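Local coordinates for protein glycerate dehydrogenase/glyoxylate reductase (Thermus thermophilus, PDB 2CUK) that probably reduces glyoxylate and hydroxypyruvate with a nicotinamide cofactor, as a member of the D-isomer specific 2-hydroxyacid dehydrogenase family, at residues Tyr72-Asp77 with Val91-Gly96; Asp104-Leu109 with Leu226-Gly231; Val197-Pro202 with Gly231-Thr236; Leu252-Pro257 with Thr275-Ser280. All blocks are in the same frame, centred on the assembly; numbering follows the deposited sequence.

Contact 1. Residues Tyr72-Asp77 with Val91-Gly96; sequences YSVGVD and VTHTPG
The imidazole of His-93 gives its ND1 hydrogen to the backbone oxygen Val-74 O at 2.8 Å, with an N-H...O angle of 161°. The acceptor lies almost in the ring plane, and the hydrogen arrives in the carbonyl plane on a lone pair, so both partners are well oriented. One residue on, Thr-94 N bonds to Ser-73 O at 2.9 Å, this time from above the carbonyl plane. Apolar contacts flank the two bonds: Val-76 CG1 lies 4.0 Å from His-93 CB, and Val-74 CG2 is 4.1 Å from Pro-95 CA. What aims the imidazole is its first torsion (chi1 63°), which sets CG between backbone N and carbonyl carbon, while Pro-95 CD packs over the centre of one ring face. On the other loop, Ser-73 OG bonds to Gly-75 O, across the residue whose oxygen the imidazole uses. A leucine in place of the histidine would probably leave Val-74 O without this donor and the loop less firmly held. Further out, Thr-94 packs on Val-292 of helix 283-301. The contact thus joins the loops following parallel strands 68-70 and 90-92, where one side-chain donor and one backbone donor tie the two loops through successive carbonyls.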
loop_
_atom_site.group_PDB
_atom_site.type_symbol
_atom_site.label_atom_id
_atom_site.label_comp_id
_atom_site.label_asym_id
_atom_site.label_seq_id
_atom_site.Cartn_x
_atom_site.Cartn_y
_atom_site.Cartn_z
ATOM N N TYR A 72 -21.564 2.275 17.053
ATOM C CA TYR A 72 -21.021 2.549 15.735
ATOM C C TYR A 72 -19.609 1.967 15.793
ATOM O O TYR A 72 -18.622 2.701 15.790
ATOM C CB TYR A 72 -20.969 4.063 15.482
ATOM C CG TYR A 72 -20.507 4.445 14.088
ATOM C CD1 TYR A 72 -21.305 4.189 12.972
ATOM C CD2 TYR A 72 -19.259 5.034 13.883
ATOM C CE1 TYR A 72 -20.870 4.511 11.682
ATOM C CE2 TYR A 72 -18.808 5.355 12.597
ATOM C CZ TYR A 72 -19.616 5.091 11.504
ATOM O OH TYR A 72 -19.167 5.392 10.236
ATOM N N SER A 73 -19.535 0.640 15.879
ATOM C CA SER A 73 -18.270 -0.086 15.956
ATOM C C SER A 73 -18.542 -1.574 16.169
ATOM O O SER A 73 -19.670 -1.963 16.480
ATOM C CB SER A 73 -17.426 0.437 17.122
ATOM O OG SER A 73 -18.117 0.310 18.359
ATOM N N VAL A 74 -17.515 -2.401 15.984
ATOM C CA VAL A 74 -17.647 -3.839 16.189
ATOM C C VAL A 74 -17.326 -4.142 17.653
ATOM O O VAL A 74 -17.980 -4.969 18.287
ATOM C CB VAL A 74 -16.694 -4.650 15.263
ATOM C CG1 VAL A 74 -15.253 -4.201 15.455
ATOM C CG2 VAL A 74 -16.826 -6.139 15.566
ATOM N N GLY A 75 -16.322 -3.452 18.187
ATOM C CA GLY A 75 -15.951 -3.649 19.576
ATOM C C GLY A 75 -16.914 -2.914 20.490
ATOM O O GLY A 75 -17.523 -1.922 20.080
ATOM N N VAL A 76 -17.057 -3.391 21.724
ATOM C CA VAL A 76 -17.959 -2.766 22.687
ATOM C C VAL A 76 -17.367 -2.677 24.097
ATOM O O VAL A 76 -18.105 -2.614 25.083
ATOM C CB VAL A 76 -19.290 -3.540 22.770
ATOM C CG1 VAL A 76 -20.019 -3.466 21.437
ATOM C CG2 VAL A 76 -19.023 -4.992 23.146
ATOM N N ASP A 77 -16.041 -2.657 24.190
ATOM C CA ASP A 77 -15.371 -2.588 25.488
ATOM C C ASP A 77 -15.597 -1.265 26.213
ATOM O O ASP A 77 -15.302 -1.144 27.401
ATOM C CB ASP A 77 -13.867 -2.815 25.320
ATOM C CG ASP A 77 -13.551 -4.068 24.528
ATOM O OD1 ASP A 77 -13.764 -4.063 23.295
ATOM O OD2 ASP A 77 -13.097 -5.059 25.139
ATOM N N VAL A 91 -28.135 -3.669 23.513
ATOM C CA VAL A 91 -26.858 -3.189 23.002
ATOM C C VAL A 91 -26.518 -3.952 21.734
ATOM O O VAL A 91 -26.549 -5.186 21.711
ATOM C CB VAL A 91 -25.715 -3.370 24.038
ATOM C CG1 VAL A 91 -24.394 -2.889 23.450
ATOM C CG2 VAL A 91 -26.033 -2.584 25.303
ATOM N N THR A 92 -26.211 -3.210 20.675
ATOM C CA THR A 92 -25.865 -3.812 19.393
ATOM C C THR A 92 -24.560 -3.231 18.866
ATOM O O THR A 92 -24.058 -2.235 19.389
ATOM C CB THR A 92 -26.965 -3.559 18.337
ATOM O OG1 THR A 92 -27.101 -2.149 18.113
ATOM C CG2 THR A 92 -28.297 -4.124 18.811
ATOM N N HIS A 93 -24.015 -3.863 17.831
ATOM C CA HIS A 93 -22.780 -3.394 17.220
ATOM C C HIS A 93 -22.834 -3.614 15.712
ATOM O O HIS A 93 -23.873 -3.990 15.175
ATOM C CB HIS A 93 -21.561 -4.105 17.828
ATOM C CG HIS A 93 -21.539 -5.586 17.608
ATOM N ND1 HIS A 93 -20.366 -6.307 17.542
ATOM C CD2 HIS A 93 -22.542 -6.484 17.461
ATOM C CE1 HIS A 93 -20.646 -7.585 17.362
ATOM N NE2 HIS A 93 -21.960 -7.720 17.310
ATOM N N THR A 94 -21.718 -3.388 15.029
ATOM C CA THR A 94 -21.677 -3.542 13.577
ATOM C C THR A 94 -20.633 -4.562 13.110
ATOM O O THR A 94 -19.630 -4.196 12.501
ATOM C CB THR A 94 -21.379 -2.182 12.907
ATOM O OG1 THR A 94 -20.063 -1.743 13.275
ATOM C CG2 THR A 94 -22.398 -1.135 13.356
ATOM N N PRO A 95 -20.867 -5.857 13.379
ATOM C CA PRO A 95 -19.938 -6.921 12.982
ATOM C C PRO A 95 -19.914 -7.202 11.480
ATOM O O PRO A 95 -20.925 -7.033 10.793
ATOM C CB PRO A 95 -20.440 -8.118 13.778
ATOM C CG PRO A 95 -21.926 -7.899 13.770
ATOM C CD PRO A 95 -22.033 -6.420 14.085
ATOM N N GLY A 96 -18.748 -7.624 10.988
ATOM C CA GLY A 96 -18.581 -7.949 9.581
ATOM C C GLY A 96 -18.222 -6.805 8.644
ATOM O O GLY A 96 -17.335 -6.931 7.798
#

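Contact 2. Residues Asp104-Leu109 with Leu226-Gly231; sequences DLTLAL and LNTARG
Thr-106 and Thr-228 mark the closest backbone approach, 6.3 Å between their CA atoms, where helix 99-114 passes the end of strand 224-227. Their hydroxyls meet at 2.9 Å, Thr-106 OG1 to Thr-228 OG1, with the side chains crossing at about a right angle. Thr-106 OG1 also bonds to Thr-102 O, one turn back in its own helix, so this buried oxygen has two polar neighbours. In Thr-228 a chi1 of 58° points the hydroxyl at Thr-106 and brings CG2 to the leucines: it lies 3.7 Å from Leu-109 CD1. Threonine suits this place because one branch is polar and the other apolar. A valine in its place would probably deprive Thr-106 OG1 of its hydroxyl partner across the interface. Leu-226 extends the apolar side, its CD2 coming within 4.3 Å of Leu-109 CB and its CD1 within 4.1 Å of Thr-106 O. At the last strand residue, Asn-227 OD1 accepts from Ala-229 N, an Asx turn. The helix therefore packs on the Rossmann-type sheet mainly through methyl groups, with one buried hydroxyl pair adding direction to an otherwise apolar interface.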
loop_
_atom_site.group_PDB
_atom_site.type_symbol
_atom_site.label_atom_id
_atom_site.label_comp_id
_atom_site.label_asym_id
_atom_site.label_seq_id
_atom_site.Cartn_x
_atom_site.Cartn_y
_atom_site.Cartn_z
ATOM N N ASP A 104 -7.394 -4.412 4.216
ATOM C CA ASP A 104 -6.764 -3.663 3.139
ATOM C C ASP A 104 -5.619 -2.801 3.669
ATOM O O ASP A 104 -4.535 -2.733 3.105
ATOM C CB ASP A 104 -7.820 -2.768 2.493
ATOM C CG ASP A 104 -8.661 -3.589 1.525
ATOM O OD1 ASP A 104 -8.278 -4.727 1.254
ATOM O OD2 ASP A 104 -9.683 -3.088 1.062
ATOM N N LEU A 105 -5.911 -2.095 4.779
ATOM C CA LEU A 105 -4.908 -1.202 5.341
ATOM C C LEU A 105 -3.771 -1.972 6.006
ATOM O O LEU A 105 -2.634 -1.518 6.081
ATOM C CB LEU A 105 -5.584 -0.289 6.360
ATOM C CG LEU A 105 -4.607 0.730 6.952
ATOM C CD1 LEU A 105 -4.733 2.113 6.302
ATOM C CD2 LEU A 105 -4.809 0.942 8.453
ATOM N N THR A 106 -4.115 -3.157 6.549
ATOM C CA THR A 106 -3.055 -4.012 7.062
ATOM C C THR A 106 -2.037 -4.284 5.960
ATOM O O THR A 106 -0.835 -4.131 6.139
ATOM C CB THR A 106 -3.659 -5.328 7.565
ATOM O OG1 THR A 106 -4.590 -5.048 8.614
ATOM C CG2 THR A 106 -2.550 -6.234 8.116
ATOM N N LEU A 107 -2.548 -4.673 4.799
ATOM C CA LEU A 107 -1.689 -4.927 3.652
ATOM C C LEU A 107 -0.978 -3.655 3.202
ATOM O O LEU A 107 0.189 -3.695 2.832
ATOM C CB LEU A 107 -2.503 -5.504 2.489
ATOM C CG LEU A 107 -2.481 -7.031 2.367
ATOM C CD1 LEU A 107 -1.075 -7.476 2.011
ATOM C CD2 LEU A 107 -2.935 -7.679 3.671
ATOM N N ALA A 108 -1.679 -2.527 3.242
ATOM C CA ALA A 108 -1.087 -1.258 2.831
ATOM C C ALA A 108 0.129 -0.936 3.707
ATOM O O ALA A 108 1.138 -0.430 3.217
ATOM C CB ALA A 108 -2.120 -0.143 2.933
ATOM N N LEU A 109 0.025 -1.234 5.001
ATOM C CA LEU A 109 1.112 -0.983 5.944
ATOM C C LEU A 109 2.276 -1.945 5.717
ATOM O O LEU A 109 3.442 -1.559 5.819
ATOM C CB LEU A 109 0.605 -1.104 7.391
ATOM C CG LEU A 109 -0.269 0.046 7.911
ATOM C CD1 LEU A 109 -0.804 -0.286 9.306
ATOM C CD2 LEU A 109 0.550 1.333 7.944
ATOM N N LEU A 226 3.371 -5.820 12.383
ATOM C CA LEU A 226 2.195 -5.068 11.964
ATOM C C LEU A 226 1.118 -5.149 13.045
ATOM O O LEU A 226 0.879 -6.216 13.618
ATOM C CB LEU A 226 1.632 -5.640 10.656
ATOM C CG LEU A 226 2.536 -5.686 9.420
ATOM C CD1 LEU A 226 1.792 -6.362 8.277
ATOM C CD2 LEU A 226 2.956 -4.272 9.025
ATOM N N ASN A 227 0.479 -4.025 13.341
ATOM C CA ASN A 227 -0.594 -4.023 14.331
ATOM C C ASN A 227 -1.708 -3.057 13.957
ATOM O O ASN A 227 -1.547 -1.839 14.043
ATOM C CB ASN A 227 -0.066 -3.676 15.729
ATOM C CG ASN A 227 -1.150 -3.766 16.797
ATOM O OD1 ASN A 227 -2.155 -4.458 16.619
ATOM N ND2 ASN A 227 -0.945 -3.080 17.916
ATOM N N THR A 228 -2.836 -3.609 13.524
ATOM C CA THR A 228 -3.993 -2.799 13.165
ATOM C C THR A 228 -5.158 -3.177 14.085
ATOM O O THR A 228 -6.302 -2.785 13.847
ATOM C CB THR A 228 -4.412 -3.025 11.696
ATOM O OG1 THR A 228 -4.712 -4.413 11.485
ATOM C CG2 THR A 228 -3.292 -2.594 10.748
ATOM N N ALA A 229 -4.849 -3.929 15.143
ATOM C CA ALA A 229 -5.853 -4.384 16.110
ATOM C C ALA A 229 -6.036 -3.448 17.309
ATOM O O ALA A 229 -6.876 -2.552 17.278
ATOM C CB ALA A 229 -5.499 -5.790 16.599
ATOM N N ARG A 230 -5.264 -3.664 18.372
ATOM C CA ARG A 230 -5.359 -2.825 19.567
ATOM C C ARG A 230 -3.966 -2.382 19.998
ATOM O O ARG A 230 -3.058 -3.200 20.119
ATOM C CB ARG A 230 -6.035 -3.584 20.717
ATOM C CG ARG A 230 -7.477 -4.007 20.456
ATOM C CD ARG A 230 -8.386 -2.803 20.246
ATOM N NE ARG A 230 -8.470 -1.945 21.427
ATOM C CZ ARG A 230 -9.174 -2.234 22.519
ATOM N NH1 ARG A 230 -9.863 -3.364 22.588
ATOM N NH2 ARG A 230 -9.193 -1.389 23.542
ATOM N N GLY A 231 -3.805 -1.085 20.239
ATOM C CA GLY A 231 -2.512 -0.560 20.635
ATOM C C GLY A 231 -1.840 -1.251 21.809
ATOM O O GLY A 231 -0.637 -1.518 21.765
#

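Contact 3. Residues Val197-Pro202 with Gly231-Thr236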
loop_
_atom_site.group_PDB
_atom_site.type_symbol
_atom_site.label_atom_id
_atom_site.label_comp_id
_atom_site.label_asym_id
_atom_site.label_seq_id
_atom_site.Cartn_x
_atom_site.Cartn_y
_atom_site.Cartn_z
ATOM N N VAL A 197 5.059 -10.413 11.185
ATOM C CA VAL A 197 4.096 -10.800 12.209
ATOM C C VAL A 197 2.989 -9.754 12.231
ATOM O O VAL A 197 3.261 -8.567 12.386
ATOM C CB VAL A 197 4.734 -10.854 13.616
ATOM C CG1 VAL A 197 3.663 -11.182 14.655
ATOM C CG2 VAL A 197 5.853 -11.895 13.650
ATOM N N SER A 198 1.743 -10.190 12.070
ATOM C CA SER A 198 0.617 -9.263 12.079
ATOM C C SER A 198 -0.346 -9.652 13.196
ATOM O O SER A 198 -0.721 -10.823 13.331
ATOM C CB SER A 198 -0.103 -9.281 10.724
ATOM O OG SER A 198 -1.049 -8.225 10.639
ATOM N N LEU A 199 -0.737 -8.669 14.002
ATOM C CA LEU A 199 -1.631 -8.914 15.127
ATOM C C LEU A 199 -3.099 -8.698 14.776
ATOM O O LEU A 199 -3.471 -7.682 14.180
ATOM C CB LEU A 199 -1.233 -8.021 16.305
ATOM C CG LEU A 199 0.254 -8.103 16.655
ATOM C CD1 LEU A 199 0.553 -7.186 17.832
ATOM C CD2 LEU A 199 0.636 -9.552 16.979
ATOM N N HIS A 200 -3.927 -9.671 15.146
ATOM C CA HIS A 200 -5.361 -9.618 14.867
ATOM C C HIS A 200 -6.124 -10.355 15.954
ATOM O O HIS A 200 -7.031 -11.133 15.664
ATOM C CB HIS A 200 -5.657 -10.272 13.515
ATOM C CG HIS A 200 -4.926 -9.645 12.371
ATOM N ND1 HIS A 200 -5.239 -8.395 11.886
ATOM C CD2 HIS A 200 -3.866 -10.076 11.648
ATOM C CE1 HIS A 200 -4.402 -8.082 10.912
ATOM N NE2 HIS A 200 -3.560 -9.086 10.748
ATOM N N THR A 201 -5.746 -10.118 17.203
ATOM C CA THR A 201 -6.400 -10.767 18.329
ATOM C C THR A 201 -6.954 -9.710 19.275
ATOM O O THR A 201 -6.354 -8.650 19.462
ATOM C CB THR A 201 -5.411 -11.680 19.097
ATOM O OG1 THR A 201 -6.119 -12.431 20.090
ATOM C CG2 THR A 201 -4.331 -10.848 19.779
ATOM N N PRO A 202 -8.123 -9.975 19.873
ATOM C CA PRO A 202 -8.724 -9.011 20.799
ATOM C C PRO A 202 -7.848 -8.750 22.022
ATOM O O PRO A 202 -7.036 -9.586 22.409
ATOM C CB PRO A 202 -10.058 -9.664 21.161
ATOM C CG PRO A 202 -9.780 -11.125 21.007
ATOM C CD PRO A 202 -8.967 -11.175 19.740
ATOM N N GLY A 231 -3.805 -1.085 20.239
ATOM C CA GLY A 231 -2.512 -0.560 20.635
ATOM C C GLY A 231 -1.840 -1.251 21.809
ATOM O O GLY A 231 -0.637 -1.518 21.765
ATOM N N ALA A 232 -2.616 -1.560 22.848
ATOM C CA ALA A 232 -2.091 -2.196 24.058
ATOM C C ALA A 232 -1.526 -3.606 23.893
ATOM O O ALA A 232 -0.977 -4.170 24.846
ATOM C CB ALA A 232 -3.169 -2.193 25.155
ATOM N N LEU A 233 -1.657 -4.183 22.703
ATOM C CA LEU A 233 -1.127 -5.526 22.461
ATOM C C LEU A 233 0.400 -5.473 22.352
ATOM O O LEU A 233 1.083 -6.501 22.426
ATOM C CB LEU A 233 -1.691 -6.101 21.157
ATOM C CG LEU A 233 -3.194 -6.372 21.052
ATOM C CD1 LEU A 233 -3.530 -6.822 19.631
ATOM C CD2 LEU A 233 -3.600 -7.437 22.065
ATOM N N VAL A 234 0.921 -4.264 22.176
ATOM C CA VAL A 234 2.356 -4.048 22.012
ATOM C C VAL A 234 2.950 -3.124 23.066
ATOM O O VAL A 234 2.347 -2.110 23.418
ATOM C CB VAL A 234 2.655 -3.406 20.629
ATOM C CG1 VAL A 234 4.153 -3.188 20.467
ATOM C CG2 VAL A 234 2.113 -4.282 19.512
ATOM N N ASP A 235 4.136 -3.475 23.559
ATOM C CA ASP A 235 4.843 -2.638 24.527
ATOM C C ASP A 235 5.551 -1.607 23.655
ATOM O O ASP A 235 6.623 -1.876 23.115
ATOM C CB ASP A 235 5.896 -3.443 25.290
ATOM C CG ASP A 235 6.675 -2.591 26.283
ATOM O OD1 ASP A 235 6.958 -1.415 25.978
ATOM O OD2 ASP A 235 7.019 -3.100 27.370
ATOM N N THR A 236 4.944 -0.435 23.519
ATOM C CA THR A 236 5.484 0.631 22.682
ATOM C C THR A 236 6.958 0.971 22.909
ATOM O O THR A 236 7.728 1.049 21.951
ATOM C CB THR A 236 4.638 1.905 22.840
ATOM O OG1 THR A 236 3.260 1.575 22.629
ATOM C CG2 THR A 236 5.060 2.965 21.824
#
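Leu-199 and Leu-233 share a side-chain shape, CG anti to the carbonyl carbon (chi1 -51° and -64°) and an extended second torsion, and in this form they run antiparallel, side by side. The CD1 branch of Leu-199 consequently comes alongside the base of its partner, 4.2 Å from Leu-233 CB. The same methyl meets Val-234 CG2 at 3.7 Å, because in Val-234 that branch also stands anti to the carbonyl carbon. Leu-233 in turn sends its forked end to the loop that follows strand 196-199. There its CD1 lies 4.1 Å from Thr-201 CG2 and 3.4 Å from Thr-201 O, while CD2 approaches Pro-202 O at 4.1 Å. A leucine suits this position, since its two methyls can cover two successive peptide groups, and the branched valine beside it fills the flank of Leu-199.

The backbones stay well apart, 8.1 Å between the CA atoms of Leu-199 and Leu-233, and the gap is bridged by side chains, that of Leu-233 reaching as far as backbone carbonyls. The 3-10 turn at 231-233, with Val-234 N bonded to Gly-231 O at 3.2 Å, sets Leu-233 facing the strand end. Asn-227 of the neighbouring strand 224-227 packs against Leu-199, Leu-233 and Val-234.

The contact is mostly apolar, and it has a polar cost: Thr-201 O is buried beneath the leucine methyls with no hydrogen-bonding partner in the model. Methyl packing therefore joins the end of strand 196-199 and its loop to the turn before helix 236-243 in the nucleotide-binding domain.

Contact 4. Residues Leu252-Pro257 with Thr275-Ser280; sequences LDVTDP and TPHIGS
Asp-253 faces Thr-275, Ile-278 and Gly-279 where two loops leave neighbouring parallel strands, 249-252 and 272-274, of the Rossmann-type sheet. Its CG lies anti to the backbone N (chi1 -176°), a torsion that carries the carboxylate across to the other loop. There OD1 takes two hydrogens: Thr-275 OG1 donates to its anti lone pair at 2.7 Å, and Ile-278 N to its syn lone pair at 2.8 Å. The other oxygen, OD2, receives Gly-279 N at 2.8 Å, also on the syn side but 34° out of the carboxylate plane. With three donors spread over both oxygens, the group's rotation is fixed. An aspartate fits because its short chain brings both oxygens up to the backbone, while glycine suits position 279, where a CB would run into OD2. A chi1 of 49° turns the Thr-275 hydroxyl to the aspartate, and the threonine's own N bonds Leu-252 O at 2.8 Å.

Pro-276 centres an inverse gamma turn, after which the chain reverses into His-277. From the second subunit, Arg-115 bonds to Gly-279 O and the ring of Trp-132 meets that of His-277. The imidazole has Asp-253 OD2 at its edge, in plane, and over one face it carries a CH-pi contact, Val-254 CG1 lying 4.0 Å from the ring centroid.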
loop_
_atom_site.group_PDB
_atom_site.type_symbol
_atom_site.label_atom_id
_atom_site.label_comp_id
_atom_site.label_asym_id
_atom_site.label_seq_id
_atom_site.Cartn_x
_atom_site.Cartn_y
_atom_site.Cartn_z
ATOM N N LEU A 252 2.090 0.488 12.127
ATOM C CA LEU A 252 1.058 0.535 13.155
ATOM C C LEU A 252 -0.103 1.465 12.846
ATOM O O LEU A 252 0.099 2.611 12.454
ATOM C CB LEU A 252 1.672 0.985 14.481
ATOM C CG LEU A 252 2.993 0.362 14.929
ATOM C CD1 LEU A 252 3.471 1.093 16.177
ATOM C CD2 LEU A 252 2.818 -1.128 15.192
ATOM N N ASP A 253 -1.321 0.975 13.049
ATOM C CA ASP A 253 -2.504 1.795 12.837
ATOM C C ASP A 253 -3.101 2.082 14.215
ATOM O O ASP A 253 -3.997 2.912 14.361
ATOM C CB ASP A 253 -3.534 1.075 11.975
ATOM C CG ASP A 253 -4.735 1.949 11.669
ATOM O OD1 ASP A 253 -4.515 3.058 11.140
ATOM O OD2 ASP A 253 -5.884 1.537 11.957
ATOM N N VAL A 254 -2.594 1.377 15.222
ATOM C CA VAL A 254 -3.049 1.544 16.599
ATOM C C VAL A 254 -1.813 1.635 17.486
ATOM O O VAL A 254 -0.809 0.973 17.226
ATOM C CB VAL A 254 -3.935 0.355 17.057
ATOM C CG1 VAL A 254 -5.169 0.260 16.171
ATOM C CG2 VAL A 254 -3.141 -0.952 17.018
ATOM N N THR A 255 -1.884 2.458 18.526
ATOM C CA THR A 255 -0.747 2.636 19.419
ATOM C C THR A 255 -1.134 2.697 20.896
ATOM O O THR A 255 -2.312 2.653 21.253
ATOM C CB THR A 255 0.021 3.935 19.075
ATOM O OG1 THR A 255 -0.822 5.067 19.323
ATOM C CG2 THR A 255 0.433 3.941 17.604
ATOM N N ASP A 256 -0.116 2.800 21.744
ATOM C CA ASP A 256 -0.293 2.895 23.187
ATOM C C ASP A 256 0.824 3.794 23.720
ATOM O O ASP A 256 2.000 3.418 23.701
ATOM C CB ASP A 256 -0.198 1.509 23.836
ATOM C CG ASP A 256 -0.531 1.536 25.321
ATOM O OD1 ASP A 256 -0.076 2.468 26.014
ATOM O OD2 ASP A 256 -1.238 0.624 25.799
ATOM N N PRO A 257 0.473 4.995 24.206
ATOM C CA PRO A 257 -0.888 5.528 24.278
ATOM C C PRO A 257 -1.421 5.930 22.906
ATOM O O PRO A 257 -0.674 5.976 21.925
ATOM C CB PRO A 257 -0.731 6.721 25.206
ATOM C CG PRO A 257 0.603 7.252 24.796
ATOM C CD PRO A 257 1.445 5.987 24.699
ATOM N N THR A 275 -0.088 5.146 11.293
ATOM C CA THR A 275 -1.277 5.784 10.743
ATOM C C THR A 275 -2.211 6.011 11.927
ATOM O O THR A 275 -2.225 5.229 12.874
ATOM C CB THR A 275 -1.939 4.927 9.634
ATOM O OG1 THR A 275 -2.102 3.579 10.081
ATOM C CG2 THR A 275 -1.080 4.944 8.377
ATOM N N PRO A 276 -3.000 7.094 11.893
ATOM C CA PRO A 276 -3.921 7.432 12.980
ATOM C C PRO A 276 -5.218 6.630 13.133
ATOM O O PRO A 276 -6.307 7.196 13.095
ATOM C CB PRO A 276 -4.177 8.917 12.740
ATOM C CG PRO A 276 -4.221 8.984 11.235
ATOM C CD PRO A 276 -3.059 8.099 10.813
ATOM N N HIS A 277 -5.095 5.321 13.323
ATOM C CA HIS A 277 -6.256 4.455 13.521
ATOM C C HIS A 277 -7.317 4.650 12.444
ATOM O O HIS A 277 -8.479 4.955 12.739
ATOM C CB HIS A 277 -6.864 4.723 14.902
ATOM C CG HIS A 277 -7.661 3.581 15.448
ATOM N ND1 HIS A 277 -8.313 3.640 16.662
ATOM C CD2 HIS A 277 -7.943 2.363 14.930
ATOM C CE1 HIS A 277 -8.964 2.510 16.866
ATOM N NE2 HIS A 277 -8.756 1.718 15.829
ATOM N N ILE A 278 -6.910 4.462 11.196
ATOM C CA ILE A 278 -7.809 4.621 10.066
ATOM C C ILE A 278 -8.111 3.291 9.387
ATOM O O ILE A 278 -8.580 3.255 8.250
ATOM C CB ILE A 278 -7.211 5.600 9.035
ATOM C CG1 ILE A 278 -5.792 5.160 8.659
ATOM C CG2 ILE A 278 -7.202 7.003 9.616
ATOM C CD1 ILE A 278 -5.099 6.055 7.643
ATOM N N GLY A 279 -7.851 2.200 10.098
ATOM C CA GLY A 279 -8.096 0.877 9.551
ATOM C C GLY A 279 -9.439 0.680 8.860
ATOM O O GLY A 279 -9.499 0.072 7.796
ATOM N N SER A 280 -10.515 1.190 9.454
ATOM C CA SER A 280 -11.849 1.031 8.867
ATOM C C SER A 280 -12.292 2.254 8.080
ATOM O O SER A 280 -13.455 2.354 7.692
ATOM C CB SER A 280 -12.881 0.763 9.964
ATOM O OG SER A 280 -13.030 1.899 10.803
#

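Overall arrangement
From the N terminus, contact 1 comes first and closes a short loop around helix 81-85, tying together the ends of strands 68-70 and 90-92 in the five-stranded sheet. Helix 99-114 follows and carries the chain to the six-stranded Rossmann-type sheet, where contact 2 spans 117 residues. Contact 3 crosses it: 197-202 lies inside that span, 231-236 runs on past its end, and the two share Gly-231. Contact 4 closes last, in series, on the neighbouring strands 249-252 and 272-274. Contacts 2, 3 and 4 touch one another, their centres 8 to 11 Å apart, whereas the centre of contact 1 lies 18 to 20 Å from theirs and it touches contact 2 through Asp-77 and Arg-230.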